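Local coordinates for fatty Acyl-Adenylate Ligase (Escherichia coli, PDB 3PBK), which belongs to the ANL superfamily of AMP-binding enzymes, in which a large N-terminal part is followed by a small C-terminal alpha/beta domain, at residues V405-V410 / Y447-Y452; T133-L138 / V153-W158; F493-E498 / R559-Y564. All coordinates share one frame; numbering follows the deposited sequence.

Interaction 1: residues V405-V410 / Y447-Y452; sequences VAERVV and YLLDGY
Glu407 and Arg408 form the corner of a type II beta turn (Ala406 to Val409) that lies against strand 444-449 and the two-residue tip of its beta hairpin, the type I' turn from Leu449 to Tyr452. The hairpin joins strand 444-449 to strand 452-458 in an antiparallel sheet, and segment 405-410 belongs to the loop that leads into strand 411-416 of the same sheet. Backbone pairing across the contact consists of one bond, Arg408 N to Leu448 O (3.2 Å), with the N-H coming nearly along the C=O axis. The polar side-chain contact is made by Glu407. Its CG stands anti to the carbonyl carbon (chi1 -87°) and the chain beyond is extended, which carries the carboxylate past Leu448 O to the hairpin tip. There OE2 receives two weak bonds from consecutive backbone N-H groups, Asp450 N at 2.6 Å and Gly451 N at 3.4 Å. Asp450 bears a like charge, its OD1 lying 4.1 Å from Glu407 OE1, a proximity that may be eased by solvent at this exposed tip. Gly451, with its positive phi, suits the second corner of the turn. Leu449 packs against a charged group: Arg408 bends at chi3 and lays one face of its guanidinium over the Leu449 methyls, while its NE is held by Ala370 O. Apolar packing falls to Val410 and Tyr447. The buried Tyr447 ring is approached obliquely by Arg408 CA and Val410 CG2; its hydroxyl bonds to Asn357 OD1, and its ring meets that of Tyr454 on the neighbouring strand. Val410 CG2 reaches Tyr447 CD1 at 4.1 Å, and the carbonyl oxygen of Val409 sits 3.5 Å from Tyr447 CB.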
loop_
_atom_site.group_PDB
_atom_site.type_symbol
_atom_site.label_atom_id
_atom_site.label_comp_id
_atom_site.label_asym_id
_atom_site.label_seq_id
_atom_site.Cartn_x
_atom_site.Cartn_y
_atom_site.Cartn_z
ATOM N N VAL A 405 13.949 -10.684 21.060
ATOM C CA VAL A 405 13.849 -12.138 21.141
ATOM C C VAL A 405 14.745 -12.796 20.101
ATOM O O VAL A 405 15.315 -12.112 19.241
ATOM C CB VAL A 405 12.409 -12.612 20.953
ATOM C CG1 VAL A 405 11.519 -12.016 22.045
ATOM C CG2 VAL A 405 11.917 -12.210 19.586
ATOM N N ALA A 406 14.870 -14.118 20.190
ATOM C CA ALA A 406 15.823 -14.856 19.360
ATOM C C ALA A 406 15.269 -15.136 17.968
ATOM O O ALA A 406 14.136 -14.791 17.676
ATOM C CB ALA A 406 16.224 -16.149 20.049
ATOM N N GLU A 407 16.066 -15.748 17.103
ATOM C CA GLU A 407 15.542 -16.201 15.826
ATOM C C GLU A 407 14.456 -17.224 16.054
ATOM O O GLU A 407 14.513 -17.997 17.016
ATOM C CB GLU A 407 16.622 -16.821 14.957
ATOM C CG GLU A 407 17.344 -15.814 14.121
ATOM C CD GLU A 407 18.153 -16.457 13.020
ATOM O OE1 GLU A 407 18.322 -17.709 13.038
ATOM O OE2 GLU A 407 18.619 -15.692 12.138
ATOM N N ARG A 408 13.471 -17.210 15.156
ATOM C CA ARG A 408 12.363 -18.162 15.146
ATOM C C ARG A 408 11.319 -17.827 16.201
ATOM O O ARG A 408 10.311 -18.507 16.322
ATOM C CB ARG A 408 12.854 -19.615 15.263
ATOM C CG ARG A 408 13.948 -19.965 14.265
ATOM C CD ARG A 408 14.246 -21.445 14.214
ATOM N NE ARG A 408 13.649 -22.071 13.032
ATOM C CZ ARG A 408 14.342 -22.551 11.996
ATOM N NH1 ARG A 408 15.677 -22.491 11.992
ATOM N NH2 ARG A 408 13.700 -23.100 10.964
ATOM N N VAL A 409 11.547 -16.763 16.958
ATOM C CA VAL A 409 10.553 -16.324 17.925
ATOM C C VAL A 409 9.675 -15.227 17.325
ATOM O O VAL A 409 10.181 -14.198 16.889
ATOM C CB VAL A 409 11.216 -15.817 19.190
ATOM C CG1 VAL A 409 10.192 -15.159 20.071
ATOM C CG2 VAL A 409 11.862 -16.965 19.905
ATOM N N VAL A 410 8.364 -15.445 17.278
ATOM C CA VAL A 410 7.477 -14.454 16.689
ATOM C C VAL A 410 7.235 -13.329 17.678
ATOM O O VAL A 410 7.061 -13.590 18.864
ATOM C CB VAL A 410 6.142 -15.074 16.288
ATOM C CG1 VAL A 410 5.205 -14.015 15.733
ATOM C CG2 VAL A 410 6.368 -16.185 15.272
ATOM N N TYR A 447 9.231 -12.880 12.425
ATOM C CA TYR A 447 10.394 -13.458 13.074
ATOM C C TYR A 447 11.533 -13.393 12.074
ATOM O O TYR A 447 11.286 -13.216 10.877
ATOM C CB TYR A 447 10.105 -14.903 13.465
ATOM C CG TYR A 447 9.773 -15.792 12.284
ATOM C CD1 TYR A 447 8.492 -15.818 11.748
ATOM C CD2 TYR A 447 10.745 -16.607 11.697
ATOM C CE1 TYR A 447 8.180 -16.632 10.673
ATOM C CE2 TYR A 447 10.438 -17.422 10.617
ATOM C CZ TYR A 447 9.154 -17.423 10.113
ATOM O OH TYR A 447 8.829 -18.217 9.047
ATOM N N LEU A 448 12.771 -13.515 12.548
ATOM C CA LEU A 448 13.910 -13.602 11.637
ATOM C C LEU A 448 14.398 -15.041 11.484
ATOM O O LEU A 448 14.241 -15.863 12.381
ATOM C CB LEU A 448 15.073 -12.727 12.112
ATOM C CG LEU A 448 15.108 -11.223 11.810
ATOM C CD1 LEU A 448 14.383 -10.933 10.521
ATOM C CD2 LEU A 448 14.525 -10.414 12.942
ATOM N N LEU A 449 14.986 -15.341 10.336
ATOM C CA LEU A 449 15.722 -16.575 10.172
ATOM C C LEU A 449 16.865 -16.234 9.252
ATOM O O LEU A 449 16.643 -15.783 8.135
ATOM C CB LEU A 449 14.859 -17.655 9.533
ATOM C CG LEU A 449 14.895 -19.040 10.190
ATOM C CD1 LEU A 449 14.622 -20.127 9.169
ATOM C CD2 LEU A 449 16.214 -19.276 10.873
ATOM N N ASP A 450 18.089 -16.446 9.724
ATOM C CA ASP A 450 19.292 -16.068 8.987
ATOM C C ASP A 450 19.121 -14.671 8.438
ATOM O O ASP A 450 19.409 -14.409 7.275
ATOM C CB ASP A 450 19.600 -17.064 7.868
ATOM C CG ASP A 450 19.505 -18.513 8.342
ATOM O OD1 ASP A 450 20.000 -18.798 9.464
ATOM O OD2 ASP A 450 18.927 -19.362 7.605
ATOM N N GLY A 451 18.616 -13.780 9.286
ATOM C CA GLY A 451 18.598 -12.359 8.990
ATOM C C GLY A 451 17.511 -11.902 8.047
ATOM O O GLY A 451 17.372 -10.702 7.785
ATOM N N TYR A 452 16.754 -12.864 7.528
ATOM C CA TYR A 452 15.623 -12.573 6.673
ATOM C C TYR A 452 14.360 -12.406 7.511
ATOM O O TYR A 452 14.157 -13.116 8.492
ATOM C CB TYR A 452 15.427 -13.698 5.667
ATOM C CG TYR A 452 16.529 -13.821 4.643
ATOM C CD1 TYR A 452 16.776 -12.804 3.724
ATOM C CD2 TYR A 452 17.306 -14.971 4.574
ATOM C CE1 TYR A 452 17.781 -12.928 2.777
ATOM C CE2 TYR A 452 18.314 -15.103 3.634
ATOM C CZ TYR A 452 18.545 -14.084 2.739
ATOM O OH TYR A 452 19.548 -14.238 1.814
#

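Interaction 2: residues T133-L138 / V153-W158; sequences TGDEWL and VLSHAW
Leu138 swings its CG opposite the backbone N (chi1 -168°), sending both methyls across to segment 153-158, where Ser155 holds OG between its own backbone N and carbonyl carbon (chi1 78°). The rotation of the serine points OG into the first turn of helix 156-160: as the N-cap it accepts from Trp158 N at 3.0 Å, almost straight at 177°. Ser155 CB faces Leu138, whose CD2 comes within 3.6 Å. Leu138 CD2 also meets Trp158 CZ2 at 3.9 Å, the indole arriving from the opposite direction, and the other methyl, Leu138 CD1, packs on Val153 CG1 at 3.8 Å. Leu138 thus spreads its two methyls over residues of the strand and of the helix. Asp135, at the solvent side, brings OD1 near Ser155 CB.

Backbone bonds fix the pairing of the two segments. Thr133 pairs with Ser155 in a parallel bridge, its N donating to Leu154 O (3.0 Å), whereas its carbonyl oxygen takes a weak bond from His156 N (2.9 Å) and lies close to the CA-H of Ser155. The imidazole of His156 turns its edge to Gly134 N, and the side chain also touches Glu85 and Ala89 of helix 84-95. Within segment 133-138, Gly134 O accepts from both Thr133 OG1 and Trp137 N, which ties down the bend leading into helix 138-144. Strand 130-133, helix 138-144 and strand 152-155 make a beta-alpha-beta crossover, here closing the edge of a four-stranded parallel sheet.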
loop_
_atom_site.group_PDB
_atom_site.type_symbol
_atom_site.label_atom_id
_atom_site.label_comp_id
_atom_site.label_asym_id
_atom_site.label_seq_id
_atom_site.Cartn_x
_atom_site.Cartn_y
_atom_site.Cartn_z
ATOM N N THR A 133 -8.568 19.939 -6.544
ATOM C CA THR A 133 -9.288 18.767 -7.033
ATOM C C THR A 133 -9.623 18.888 -8.509
ATOM O O THR A 133 -9.599 19.975 -9.077
ATOM C CB THR A 133 -10.618 18.577 -6.296
ATOM O OG1 THR A 133 -11.232 17.361 -6.726
ATOM C CG2 THR A 133 -11.557 19.721 -6.614
ATOM N N GLY A 134 -9.953 17.760 -9.123
ATOM C CA GLY A 134 -10.448 17.754 -10.485
ATOM C C GLY A 134 -11.934 18.056 -10.519
ATOM O O GLY A 134 -12.637 17.886 -9.519
ATOM N N ASP A 135 -12.416 18.503 -11.672
ATOM C CA ASP A 135 -13.807 18.922 -11.806
ATOM C C ASP A 135 -14.803 17.866 -11.310
ATOM O O ASP A 135 -15.782 18.201 -10.637
ATOM C CB ASP A 135 -14.111 19.321 -13.253
ATOM C CG ASP A 135 -13.476 20.650 -13.641
ATOM O OD1 ASP A 135 -13.577 21.628 -12.857
ATOM O OD2 ASP A 135 -12.883 20.722 -14.739
ATOM N N GLU A 136 -14.546 16.598 -11.639
ATOM C CA GLU A 136 -15.456 15.500 -11.301
ATOM C C GLU A 136 -15.876 15.521 -9.840
ATOM O O GLU A 136 -17.046 15.326 -9.511
ATOM C CB GLU A 136 -14.811 14.150 -11.614
ATOM C CG GLU A 136 -15.555 12.963 -11.012
ATOM C CD GLU A 136 -15.301 11.666 -11.769
ATOM O OE1 GLU A 136 -14.298 11.590 -12.520
ATOM O OE2 GLU A 136 -16.112 10.725 -11.613
ATOM N N TRP A 137 -14.907 15.769 -8.967
ATOM C CA TRP A 137 -15.136 15.716 -7.531
ATOM C C TRP A 137 -15.397 17.096 -6.924
ATOM O O TRP A 137 -15.687 17.209 -5.727
ATOM C CB TRP A 137 -13.951 15.034 -6.850
ATOM C CG TRP A 137 -13.573 13.767 -7.544
ATOM C CD1 TRP A 137 -12.488 13.562 -8.348
ATOM C CD2 TRP A 137 -14.296 12.533 -7.528
ATOM N NE1 TRP A 137 -12.483 12.272 -8.824
ATOM C CE2 TRP A 137 -13.584 11.618 -8.334
ATOM C CE3 TRP A 137 -15.475 12.110 -6.907
ATOM C CZ2 TRP A 137 -14.012 10.303 -8.533
ATOM C CZ3 TRP A 137 -15.901 10.802 -7.108
ATOM C CH2 TRP A 137 -15.167 9.914 -7.911
ATOM N N LEU A 138 -15.307 18.134 -7.759
ATOM C CA LEU A 138 -15.500 19.514 -7.319
ATOM C C LEU A 138 -16.794 19.713 -6.531
ATOM O O LEU A 138 -16.762 20.208 -5.406
ATOM C CB LEU A 138 -15.437 20.471 -8.505
ATOM C CG LEU A 138 -15.347 21.970 -8.213
ATOM C CD1 LEU A 138 -14.498 22.270 -6.983
ATOM C CD2 LEU A 138 -14.777 22.674 -9.430
ATOM N N VAL A 153 -10.892 26.154 -1.945
ATOM C CA VAL A 153 -11.155 24.995 -2.779
ATOM C C VAL A 153 -10.893 25.367 -4.227
ATOM O O VAL A 153 -11.593 26.189 -4.808
ATOM C CB VAL A 153 -12.599 24.520 -2.619
ATOM C CG1 VAL A 153 -12.997 23.606 -3.775
ATOM C CG2 VAL A 153 -12.783 23.835 -1.262
ATOM N N LEU A 154 -9.866 24.774 -4.807
ATOM C CA LEU A 154 -9.490 25.108 -6.169
ATOM C C LEU A 154 -9.677 23.919 -7.094
ATOM O O LEU A 154 -9.198 22.824 -6.800
ATOM C CB LEU A 154 -8.028 25.545 -6.221
ATOM C CG LEU A 154 -7.678 26.881 -5.564
ATOM C CD1 LEU A 154 -8.081 26.925 -4.095
ATOM C CD2 LEU A 154 -6.196 27.142 -5.717
ATOM N N SER A 155 -10.371 24.116 -8.211
ATOM C CA SER A 155 -10.320 23.115 -9.261
ATOM C C SER A 155 -8.912 23.190 -9.835
ATOM O O SER A 155 -8.181 24.147 -9.577
ATOM C CB SER A 155 -11.379 23.377 -10.334
ATOM O OG SER A 155 -10.992 24.420 -11.211
ATOM N N HIS A 156 -8.505 22.182 -10.590
ATOM C CA HIS A 156 -7.180 22.239 -11.186
ATOM C C HIS A 156 -7.108 23.395 -12.169
ATOM O O HIS A 156 -6.064 24.021 -12.324
ATOM C CB HIS A 156 -6.817 20.924 -11.868
ATOM C CG HIS A 156 -6.089 19.966 -10.979
ATOM N ND1 HIS A 156 -6.739 19.050 -10.181
ATOM C CD2 HIS A 156 -4.765 19.784 -10.764
ATOM C CE1 HIS A 156 -5.848 18.342 -9.513
ATOM N NE2 HIS A 156 -4.642 18.765 -9.848
ATOM N N ALA A 157 -8.229 23.679 -12.827
ATOM C CA ALA A 157 -8.303 24.781 -13.780
ATOM C C ALA A 157 -8.116 26.128 -13.082
ATOM O O ALA A 157 -7.257 26.918 -13.480
ATOM C CB ALA A 157 -9.614 24.746 -14.527
ATOM N N TRP A 158 -8.914 26.388 -12.043
ATOM C CA TRP A 158 -8.766 27.618 -11.259
ATOM C C TRP A 158 -7.334 27.721 -10.724
ATOM O O TRP A 158 -6.713 28.781 -10.776
ATOM C CB TRP A 158 -9.784 27.697 -10.106
ATOM C CG TRP A 158 -11.217 27.345 -10.483
ATOM C CD1 TRP A 158 -11.733 27.221 -11.750
ATOM C CD2 TRP A 158 -12.320 27.096 -9.579
ATOM N NE1 TRP A 158 -13.073 26.889 -11.689
ATOM C CE2 TRP A 158 -13.462 26.813 -10.374
ATOM C CE3 TRP A 158 -12.452 27.078 -8.178
ATOM C CZ2 TRP A 158 -14.715 26.517 -9.816
ATOM C CZ3 TRP A 158 -13.703 26.784 -7.624
ATOM C CH2 TRP A 158 -14.815 26.507 -8.445
#

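Interaction 3: residues F493-E498 / R559-Y564; sequences FVTAQE and RYQKAY
Phe493 presents its ring edge to the face of Tyr560 in an offset edge-to-face pair, centroids 5.7 Å apart and planes at 72°. Its leading atom, CZ, touches Tyr560 CB at 3.7 Å, beside the root of the ring rather than over its centre. Tyr560 sets CG anti to the backbone N (chi1 177°), and its ring runs from the helix toward the strand end, where Thr495 OG1 comes obliquely to CE1 at 3.4 Å. Ile501 and Gln503 of strand 500-505 also touch Tyr560. These contacts seat helix 553-564, close to the end of the modelled chain, on a three-stranded mixed sheet in the small alpha/beta C-terminal domain of the ANL fold; Thr495 to Glu498 form the type I turn that leads from strand 490-494 toward strand 500-505. Tyr564, one helical turn beyond Tyr560, meets Gln497 of the turn from the opposite direction, and the two flat groups overlap: the amide lies over one face of the phenol, only 3° from parallel, with Gln497 CD 3.5 Å from Tyr564 CZ. Gln561 runs past Gln497 in the opposite direction, its amide almost perpendicular to that of Gln497, and its CD comes 3.4 Å from Ala496 CB.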
loop_
_atom_site.group_PDB
_atom_site.type_symbol
_atom_site.label_atom_id
_atom_site.label_comp_id
_atom_site.label_asym_id
_atom_site.label_seq_id
_atom_site.Cartn_x
_atom_site.Cartn_y
_atom_site.Cartn_z
ATOM N N PHE A 493 -12.385 -13.095 12.645
ATOM C CA PHE A 493 -11.971 -12.423 13.866
ATOM C C PHE A 493 -12.667 -13.062 15.059
ATOM O O PHE A 493 -13.598 -13.858 14.898
ATOM C CB PHE A 493 -12.273 -10.929 13.796
ATOM C CG PHE A 493 -13.723 -10.615 13.594
ATOM C CD1 PHE A 493 -14.250 -10.498 12.319
ATOM C CD2 PHE A 493 -14.563 -10.433 14.679
ATOM C CE1 PHE A 493 -15.587 -10.205 12.134
ATOM C CE2 PHE A 493 -15.895 -10.147 14.499
ATOM C CZ PHE A 493 -16.409 -10.032 13.224
ATOM N N VAL A 494 -12.204 -12.726 16.255
ATOM C CA VAL A 494 -12.826 -13.259 17.455
ATOM C C VAL A 494 -13.594 -12.171 18.194
ATOM O O VAL A 494 -13.085 -11.078 18.432
ATOM C CB VAL A 494 -11.808 -13.948 18.391
ATOM C CG1 VAL A 494 -10.647 -13.025 18.710
ATOM C CG2 VAL A 494 -12.491 -14.418 19.655
ATOM N N THR A 495 -14.841 -12.479 18.529
ATOM C CA THR A 495 -15.706 -11.549 19.235
ATOM C C THR A 495 -15.215 -11.366 20.668
ATOM O O THR A 495 -14.397 -12.144 21.157
ATOM C CB THR A 495 -17.164 -12.038 19.207
ATOM O OG1 THR A 495 -18.036 -10.911 19.291
ATOM C CG2 THR A 495 -17.454 -13.002 20.343
ATOM N N ALA A 496 -15.687 -10.327 21.341
ATOM C CA ALA A 496 -15.235 -10.076 22.704
ATOM C C ALA A 496 -15.777 -11.123 23.678
ATOM O O ALA A 496 -15.300 -11.231 24.803
ATOM C CB ALA A 496 -15.607 -8.673 23.148
ATOM N N GLN A 497 -16.774 -11.891 23.237
ATOM C CA GLN A 497 -17.311 -13.011 24.023
ATOM C C GLN A 497 -16.554 -14.305 23.718
ATOM O O GLN A 497 -16.986 -15.404 24.094
ATOM C CB GLN A 497 -18.810 -13.205 23.757
ATOM C CG GLN A 497 -19.701 -12.053 24.240
ATOM C CD GLN A 497 -19.659 -10.835 23.325
ATOM O OE1 GLN A 497 -19.342 -9.732 23.768
ATOM N NE2 GLN A 497 -19.984 -11.031 22.044
ATOM N N GLU A 498 -15.430 -14.150 23.022
ATOM C CA GLU A 498 -14.574 -15.259 22.618
ATOM C C GLU A 498 -15.204 -16.234 21.611
ATOM O O GLU A 498 -14.779 -17.383 21.520
ATOM C CB GLU A 498 -14.044 -16.009 23.843
ATOM C CG GLU A 498 -12.836 -15.345 24.502
ATOM C CD GLU A 498 -12.118 -16.272 25.486
ATOM O OE1 GLU A 498 -10.875 -16.412 25.372
ATOM O OE2 GLU A 498 -12.798 -16.866 26.362
ATOM N N ARG A 559 -17.486 -3.258 14.333
ATOM C CA ARG A 559 -18.800 -3.143 13.716
ATOM C C ARG A 559 -19.728 -4.208 14.271
ATOM O O ARG A 559 -20.862 -3.923 14.663
ATOM C CB ARG A 559 -18.697 -3.357 12.215
ATOM C CG ARG A 559 -18.757 -2.115 11.393
ATOM C CD ARG A 559 -19.146 -2.477 9.979
ATOM N NE ARG A 559 -18.737 -1.437 9.048
ATOM C CZ ARG A 559 -17.590 -1.449 8.380
ATOM N NH1 ARG A 559 -16.741 -2.465 8.529
ATOM N NH2 ARG A 559 -17.301 -0.450 7.556
ATOM N N TYR A 560 -19.230 -5.445 14.274
ATOM C CA TYR A 560 -19.968 -6.596 14.771
ATOM C C TYR A 560 -20.229 -6.465 16.275
ATOM O O TYR A 560 -21.354 -6.672 16.731
ATOM C CB TYR A 560 -19.199 -7.886 14.456
ATOM C CG TYR A 560 -19.835 -9.153 14.999
ATOM C CD1 TYR A 560 -19.744 -9.478 16.353
ATOM C CD2 TYR A 560 -20.515 -10.030 14.158
ATOM C CE1 TYR A 560 -20.323 -10.629 16.855
ATOM C CE2 TYR A 560 -21.094 -11.189 14.650
ATOM C CZ TYR A 560 -20.999 -11.482 16.003
ATOM O OH TYR A 560 -21.574 -12.635 16.506
ATOM N N GLN A 561 -19.188 -6.115 17.034
ATOM C CA GLN A 561 -19.283 -5.923 18.486
ATOM C C GLN A 561 -20.316 -4.867 18.877
ATOM O O GLN A 561 -21.194 -5.117 19.705
ATOM C CB GLN A 561 -17.926 -5.504 19.051
ATOM C CG GLN A 561 -17.753 -5.832 20.514
ATOM C CD GLN A 561 -17.633 -7.324 20.728
ATOM O OE1 GLN A 561 -18.600 -7.990 21.120
ATOM N NE2 GLN A 561 -16.449 -7.871 20.435
ATOM N N LYS A 562 -20.177 -3.676 18.299
ATOM C CA LYS A 562 -21.157 -2.608 18.455
ATOM C C LYS A 562 -22.568 -3.084 18.073
ATOM O O LYS A 562 -23.534 -2.824 18.793
ATOM C CB LYS A 562 -20.727 -1.369 17.645
ATOM C CG LYS A 562 -21.810 -0.763 16.744
ATOM C CD LYS A 562 -21.195 0.042 15.584
ATOM C CE LYS A 562 -22.060 -0.014 14.305
ATOM N NZ LYS A 562 -21.299 0.385 13.072
ATOM N N ALA A 563 -22.680 -3.796 16.956
ATOM C CA ALA A 563 -23.963 -4.340 16.520
ATOM C C ALA A 563 -24.591 -5.266 17.567
ATOM O O ALA A 563 -25.768 -5.136 17.915
ATOM C CB ALA A 563 -23.796 -5.081 15.202
ATOM N N TYR A 564 -23.792 -6.205 18.059
ATOM C CA TYR A 564 -24.253 -7.239 18.981
ATOM C C TYR A 564 -24.678 -6.673 20.343
ATOM O O TYR A 564 -25.536 -7.248 21.019
ATOM C CB TYR A 564 -23.164 -8.316 19.109
ATOM C CG TYR A 564 -23.177 -9.174 20.360
ATOM C CD1 TYR A 564 -22.839 -8.639 21.606
ATOM C CD2 TYR A 564 -23.463 -10.535 20.285
ATOM C CE1 TYR A 564 -22.829 -9.430 22.746
ATOM C CE2 TYR A 564 -23.450 -11.336 21.417
ATOM C CZ TYR A 564 -23.133 -10.781 22.645
ATOM O OH TYR A 564 -23.119 -11.582 23.772
#

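In the fold
The three contacts follow one another along the chain without nesting, and none touches another. Interaction 2 belongs to the parallel sheet of the N-terminal part, and its centre lies about 50 Å from that of interaction 1, on the other side of the chain's centre. Interaction 1 sits on the antiparallel sheet, with the side chain of Tyr447 about 11 Å from the bound 5'-O-[(S)-(dodecanoyloxy)(hydroxy)phosphoryl]adenosine. Interaction 3 lies in the C-terminal domain, its nearest atoms about 16 Å from interaction 1 and about 19 Å from interaction 2. The ligand pocket draws its residues from between 183 and 550, so it lies later in the sequence than both segments of interaction 2.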